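Local coordinates for protein L-lysine 6-monooxygenase involved in desferrioxamine biosynthesis (Erwinia amylovora CFBP1430, PDB 5O8P) that binds FAD and probably uses NADPH to N-hydroxylate cadaverine, an early step in the biosynthesis of the siderophore desferrioxamine, at residues M243-H253 and H387-M398. Numbering follows the deposited sequence.
With FAD (flavin-adenine dinucleotide), chain C.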
loop_
_atom_site.group_PDB
_atom_site.type_symbol
_atom_site.label_atom_id
_atom_site.label_comp_id
_atom_site.label_asym_id
_atom_site.label_seq_id
_atom_site.Cartn_x
_atom_site.Cartn_y
_atom_site.Cartn_z
ATOM N N MET B 243 5.211 -0.275 22.595
ATOM C CA MET B 243 5.654 0.602 23.679
ATOM C C MET B 243 4.526 1.487 24.196
ATOM O O MET B 243 4.672 2.042 25.274
ATOM C CB MET B 243 6.837 1.474 23.246
ATOM C CG MET B 243 8.096 0.706 22.897
ATOM S SD MET B 243 9.406 1.741 22.208
ATOM C CE MET B 243 10.084 2.471 23.689
ATOM N N THR B 244 3.439 1.661 23.427
ATOM C CA THR B 244 2.240 2.349 23.929
ATOM C C THR B 244 1.389 1.262 24.570
ATOM O O THR B 244 0.407 0.779 24.007
ATOM C CB THR B 244 1.434 3.150 22.865
ATOM O OG1 THR B 244 0.579 2.270 22.141
ATOM C CG2 THR B 244 2.344 3.881 21.902
ATOM N N SER B 245 1.793 0.889 25.772
ATOM C CA SER B 245 1.194 -0.223 26.458
ATOM C C SER B 245 1.344 -0.057 27.961
ATOM O O SER B 245 2.295 0.581 28.429
ATOM C CB SER B 245 1.879 -1.511 26.030
ATOM O OG SER B 245 3.218 -1.542 26.465
ATOM N N PRO B 246 0.415 -0.646 28.727
ATOM C CA PRO B 246 0.523 -0.617 30.175
ATOM C C PRO B 246 1.883 -1.088 30.681
ATOM O O PRO B 246 2.448 -0.455 31.581
ATOM C CB PRO B 246 -0.583 -1.554 30.605
ATOM C CG PRO B 246 -1.629 -1.376 29.556
ATOM C CD PRO B 246 -0.869 -1.232 28.283
ATOM N N GLU B 247 2.426 -2.137 30.062
ATOM C CA GLU B 247 3.690 -2.719 30.551
ATOM C C GLU B 247 4.836 -1.766 30.366
ATOM O O GLU B 247 5.679 -1.668 31.243
ATOM C CB GLU B 247 4.075 -4.024 29.880
ATOM C CG GLU B 247 2.944 -4.989 29.607
ATOM C CD GLU B 247 2.504 -4.908 28.173
ATOM O OE1 GLU B 247 3.224 -5.436 27.324
ATOM O OE2 GLU B 247 1.401 -4.381 27.907
ATOM N N TRP B 248 4.863 -1.074 29.229
ATOM C CA TRP B 248 5.889 -0.069 29.000
ATOM C C TRP B 248 5.755 1.109 29.973
ATOM O O TRP B 248 6.769 1.634 30.459
ATOM C CB TRP B 248 5.874 0.449 27.558
ATOM C CG TRP B 248 7.068 1.280 27.304
ATOM C CD1 TRP B 248 8.327 0.843 27.012
ATOM C CD2 TRP B 248 7.154 2.693 27.427
ATOM N NE1 TRP B 248 9.194 1.901 26.924
ATOM C CE2 TRP B 248 8.497 3.053 27.166
ATOM C CE3 TRP B 248 6.227 3.697 27.728
ATOM C CZ2 TRP B 248 8.928 4.374 27.175
ATOM C CZ3 TRP B 248 6.659 5.017 27.737
ATOM C CH2 TRP B 248 7.998 5.343 27.459
ATOM N N ILE B 249 4.519 1.520 30.258
ATOM C CA ILE B 249 4.295 2.673 31.124
ATOM C C ILE B 249 4.779 2.358 32.537
ATOM O O ILE B 249 5.437 3.192 33.157
ATOM C CB ILE B 249 2.836 3.149 31.098
ATOM C CG1 ILE B 249 2.463 3.619 29.697
ATOM C CG2 ILE B 249 2.643 4.327 32.044
ATOM C CD1 ILE B 249 0.968 3.636 29.437
ATOM N N ASP B 250 4.492 1.146 33.015
ATOM C CA ASP B 250 5.005 0.686 34.315
ATOM C C ASP B 250 6.523 0.744 34.325
ATOM O O ASP B 250 7.130 1.213 35.285
ATOM C CB ASP B 250 4.561 -0.752 34.627
ATOM C CG ASP B 250 3.044 -0.913 34.702
ATOM O OD1 ASP B 250 2.340 0.059 35.053
ATOM O OD2 ASP B 250 2.548 -2.024 34.420
ATOM N N TYR B 251 7.124 0.258 33.243
ATOM C CA TYR B 251 8.581 0.248 33.091
ATOM C C TYR B 251 9.122 1.670 33.147
ATOM O O TYR B 251 10.019 1.951 33.947
ATOM C CB TYR B 251 8.986 -0.466 31.786
ATOM C CG TYR B 251 10.379 -0.165 31.278
ATOM C CD1 TYR B 251 11.488 -0.745 31.878
ATOM C CD2 TYR B 251 10.584 0.690 30.186
ATOM C CE1 TYR B 251 12.772 -0.477 31.423
ATOM C CE2 TYR B 251 11.864 0.969 29.724
ATOM C CZ TYR B 251 12.955 0.388 30.354
ATOM O OH TYR B 251 14.233 0.638 29.911
ATOM N N PHE B 252 8.538 2.558 32.339
ATOM C CA PHE B 252 8.978 3.949 32.258
ATOM C C PHE B 252 8.898 4.693 33.592
ATOM O O PHE B 252 9.769 5.517 33.899
ATOM C CB PHE B 252 8.174 4.704 31.192
ATOM C CG PHE B 252 8.688 6.096 30.926
ATOM C CD1 PHE B 252 9.715 6.330 30.020
ATOM C CD2 PHE B 252 8.195 7.166 31.665
ATOM C CE1 PHE B 252 10.198 7.610 29.833
ATOM C CE2 PHE B 252 8.684 8.448 31.481
ATOM C CZ PHE B 252 9.692 8.669 30.570
ATOM N N HIS B 253 7.870 4.385 34.380
ATOM C CA HIS B 253 7.541 5.159 35.571
ATOM C C HIS B 253 8.445 4.739 36.732
ATOM O O HIS B 253 8.482 5.440 37.732
ATOM C CB HIS B 253 6.046 4.963 35.934
ATOM C CG HIS B 253 5.558 5.847 37.038
ATOM N ND1 HIS B 253 5.670 5.508 38.370
ATOM C CD2 HIS B 253 4.947 7.052 37.008
ATOM C CE1 HIS B 253 5.150 6.466 39.113
ATOM N NE2 HIS B 253 4.703 7.415 38.310
ATOM N N HIS B 387 6.298 13.848 31.789
ATOM C CA HIS B 387 7.588 13.765 32.488
ATOM C C HIS B 387 7.749 12.539 33.394
ATOM O O HIS B 387 8.863 12.200 33.760
ATOM C CB HIS B 387 7.880 15.085 33.236
ATOM C CG HIS B 387 6.960 15.362 34.382
ATOM N ND1 HIS B 387 5.704 15.923 34.222
ATOM C CD2 HIS B 387 7.165 15.282 35.713
ATOM C CE1 HIS B 387 5.145 16.091 35.407
ATOM N NE2 HIS B 387 6.012 15.715 36.328
ATOM N N THR B 388 6.648 11.893 33.764
ATOM C CA THR B 388 6.653 10.701 34.643
ATOM C C THR B 388 6.004 9.424 34.060
ATOM O O THR B 388 6.254 8.342 34.588
ATOM C CB THR B 388 5.875 11.003 35.942
ATOM O OG1 THR B 388 4.550 11.445 35.599
ATOM C CG2 THR B 388 6.567 12.045 36.802
ATOM N N HIS B 389 5.158 9.547 33.032
ATOM C CA HIS B 389 4.542 8.399 32.343
ATOM C C HIS B 389 4.965 8.237 30.879
ATOM O O HIS B 389 4.536 7.289 30.220
ATOM C CB HIS B 389 3.018 8.500 32.427
ATOM C CG HIS B 389 2.483 8.239 33.793
ATOM N ND1 HIS B 389 1.668 7.161 34.070
ATOM C CD2 HIS B 389 2.650 8.902 34.961
ATOM C CE1 HIS B 389 1.345 7.178 35.352
ATOM N NE2 HIS B 389 1.935 8.217 35.918
ATOM N N GLY B 390 5.771 9.165 30.374
ATOM C CA GLY B 390 6.483 8.993 29.110
ATOM C C GLY B 390 5.726 9.480 27.897
ATOM O O GLY B 390 4.679 10.111 28.015
ATOM N N PHE B 391 6.256 9.134 26.720
ATOM C CA PHE B 391 5.732 9.593 25.416
ATOM C C PHE B 391 4.260 9.234 25.092
ATOM O O PHE B 391 3.721 9.731 24.091
ATOM C CB PHE B 391 6.635 9.041 24.306
ATOM C CG PHE B 391 6.279 7.641 23.880
ATOM C CD1 PHE B 391 6.762 6.525 24.562
ATOM C CD2 PHE B 391 5.385 7.452 22.832
ATOM C CE1 PHE B 391 6.400 5.252 24.166
ATOM C CE2 PHE B 391 5.008 6.184 22.438
ATOM C CZ PHE B 391 5.525 5.086 23.097
ATOM N N VAL B 392 3.623 8.375 25.901
ATOM C CA VAL B 392 2.267 7.884 25.584
ATOM C C VAL B 392 1.142 8.808 26.043
ATOM O O VAL B 392 -0.033 8.517 25.787
ATOM C CB VAL B 392 1.994 6.490 26.182
ATOM C CG1 VAL B 392 2.993 5.477 25.644
ATOM C CG2 VAL B 392 2.014 6.556 27.702
ATOM N N THR B 393 1.493 9.929 26.687
ATOM C CA THR B 393 0.555 10.772 27.432
ATOM C C THR B 393 -0.453 11.549 26.534
ATOM O O THR B 393 -1.653 11.479 26.793
ATOM C CB THR B 393 1.352 11.707 28.398
ATOM O OG1 THR B 393 2.066 10.938 29.381
ATOM C CG2 THR B 393 0.493 12.671 29.116
ATOM N N PRO B 394 0.010 12.252 25.466
ATOM C CA PRO B 394 -0.948 12.912 24.562
ATOM C C PRO B 394 -1.725 11.991 23.592
ATOM O O PRO B 394 -2.537 12.489 22.814
ATOM C CB PRO B 394 -0.067 13.890 23.754
ATOM C CG PRO B 394 1.350 13.674 24.176
ATOM C CD PRO B 394 1.398 12.433 24.999
ATOM N N ASP B 395 -1.481 10.683 23.638
ATOM C CA ASP B 395 -2.073 9.708 22.718
ATOM C C ASP B 395 -3.554 9.516 23.055
ATOM O O ASP B 395 -3.888 9.132 24.177
ATOM C CB ASP B 395 -1.300 8.371 22.858
ATOM C CG ASP B 395 -1.482 7.421 21.659
ATOM O OD1 ASP B 395 -2.519 7.458 20.977
ATOM O OD2 ASP B 395 -0.573 6.599 21.410
ATOM N N LEU B 396 -4.432 9.783 22.090
ATOM C CA LEU B 396 -5.850 9.406 22.200
ATOM C C LEU B 396 -6.017 7.895 22.390
ATOM O O LEU B 396 -6.979 7.451 23.021
ATOM C CB LEU B 396 -6.650 9.853 20.970
ATOM C CG LEU B 396 -6.837 11.353 20.741
ATOM C CD1 LEU B 396 -7.653 11.608 19.480
ATOM C CD2 LEU B 396 -7.482 12.022 21.942
ATOM N N GLY B 397 -5.081 7.121 21.842
ATOM C CA GLY B 397 -5.033 5.671 21.996
ATOM C C GLY B 397 -4.872 5.144 23.404
ATOM O O GLY B 397 -5.235 4.000 23.656
ATOM N N MET B 398 -4.332 5.945 24.320
ATOM C CA MET B 398 -4.243 5.538 25.732
ATOM C C MET B 398 -5.158 6.339 26.662
ATOM O O MET B 398 -4.956 6.366 27.880
ATOM C CB MET B 398 -2.783 5.577 26.186
ATOM C CG MET B 398 -1.937 4.540 25.466
ATOM S SD MET B 398 -2.416 2.821 25.800
ATOM C CE MET B 398 -1.633 2.531 27.404
HETATM P PA FAD C . -7.877 20.229 25.267
HETATM O O1A FAD C . -8.489 20.546 23.916
HETATM O O2A FAD C . -6.660 20.996 25.727
HETATM O O5B FAD C . -9.078 20.412 26.332
HETATM C C5B FAD C . -8.995 21.300 27.442
HETATM C C4B FAD C . -10.309 22.015 27.734
HETATM O O4B FAD C . -10.279 22.528 29.075
HETATM C C3B FAD C . -10.539 23.214 26.821
HETATM O O3B FAD C . -11.881 23.161 26.318
HETATM C C2B FAD C . -10.259 24.430 27.703
HETATM O O2B FAD C . -11.030 25.588 27.370
HETATM C C1B FAD C . -10.638 23.917 29.080
HETATM N N9A FAD C . -10.073 24.663 30.237
HETATM C C8A FAD C . -8.792 25.010 30.480
HETATM N N7A FAD C . -8.698 25.685 31.661
HETATM C C5A FAD C . -9.938 25.773 32.189
HETATM C C6A FAD C . -10.571 26.350 33.406
HETATM N N6A FAD C . -9.832 26.998 34.340
HETATM N N1A FAD C . -11.914 26.208 33.560
HETATM C C2A FAD C . -12.676 25.570 32.645
HETATM N N3A FAD C . -12.168 25.033 31.519
HETATM C C4A FAD C . -10.837 25.096 31.242
HETATM N N1 FAD C . -3.379 13.074 19.448
HETATM C C2 FAD C . -3.724 11.879 18.900
HETATM O O2 FAD C . -3.605 10.851 19.604
HETATM N N3 FAD C . -4.195 11.772 17.637
HETATM C C4 FAD C . -4.343 12.845 16.839
HETATM O O4 FAD C . -4.773 12.720 15.677
HETATM C C4X FAD C . -3.987 14.188 17.364
HETATM N N5 FAD C . -4.116 15.305 16.615
HETATM C C5X FAD C . -3.779 16.514 17.123
HETATM C C6 FAD C . -3.931 17.630 16.304
HETATM C C7 FAD C . -3.607 18.907 16.757
HETATM C C7M FAD C . -3.777 20.100 15.850
HETATM C C8 FAD C . -3.089 19.073 18.146
HETATM C C8M FAD C . -2.731 20.441 18.660
HETATM C C9 FAD C . -2.929 17.960 18.973
HETATM C C9A FAD C . -3.254 16.665 18.530
HETATM N N10 FAD C . -3.112 15.491 19.344
HETATM C C10 FAD C . -3.474 14.243 18.763
HETATM C "C1'" FAD C . -2.615 15.507 20.748
HETATM C "C2'" FAD C . -3.761 15.565 21.785
HETATM O "O2'" FAD C . -4.787 14.606 21.456
HETATM C "C3'" FAD C . -4.393 16.962 21.939
HETATM O "O3'" FAD C . -3.408 17.913 22.372
HETATM C "C4'" FAD C . -5.567 16.994 22.926
HETATM O "O4'" FAD C . -6.446 18.072 22.586
HETATM C "C5'" FAD C . -5.120 17.164 24.375
HETATM O "O5'" FAD C . -6.142 16.666 25.240
HETATM P P FAD C . -6.847 17.629 26.307
HETATM O O1P FAD C . -7.925 16.834 27.014
HETATM O O2P FAD C . -5.699 18.202 27.090
HETATM O O3P FAD C . -7.536 18.636 25.229
#
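Phe-391 turns the edge of its ring onto a face of Trp-248, a T-shaped pair with six-membered ring centroids 4.9 Å apart and planes at 63°. With CG lying between its backbone N and carbonyl carbon (chi1 85°), the phenyl ring also meets Thr-244: Thr-244 CG2 lies 3.6 Å from Phe-391 CE2. One helical turn beyond Trp-248, Phe-252 presents a face to the backbone of Gly-390: the glycine CA stands 3.5 Å from the ring centroid in a CH-pi contact. His-253 then directs its edge at the face of His-389 in an offset edge-to-face pair, planes at 62°, while their NE2 atoms are hydrogen-bonded to Val-367 O and Gln-368 O respectively. Ile-249 brings its CD1 to 3.6 Å from Val-392 CG2 and meets the methyl end of Met-398 tip to tip. No hydrogen bond joins 243-253 to 387-398; aromatic and apolar packing sets helix 246-253 and the residues before it against the end of helix 386-389 and the following loop. That loop runs on to the flavin, where Leu-396 N donates an almost straight 2.8 Å bond to FAD O2. The chemistry thus implies a largely aromatic and apolar contact behind a cofactor-binding loop, whose backbone bonds to the flavin.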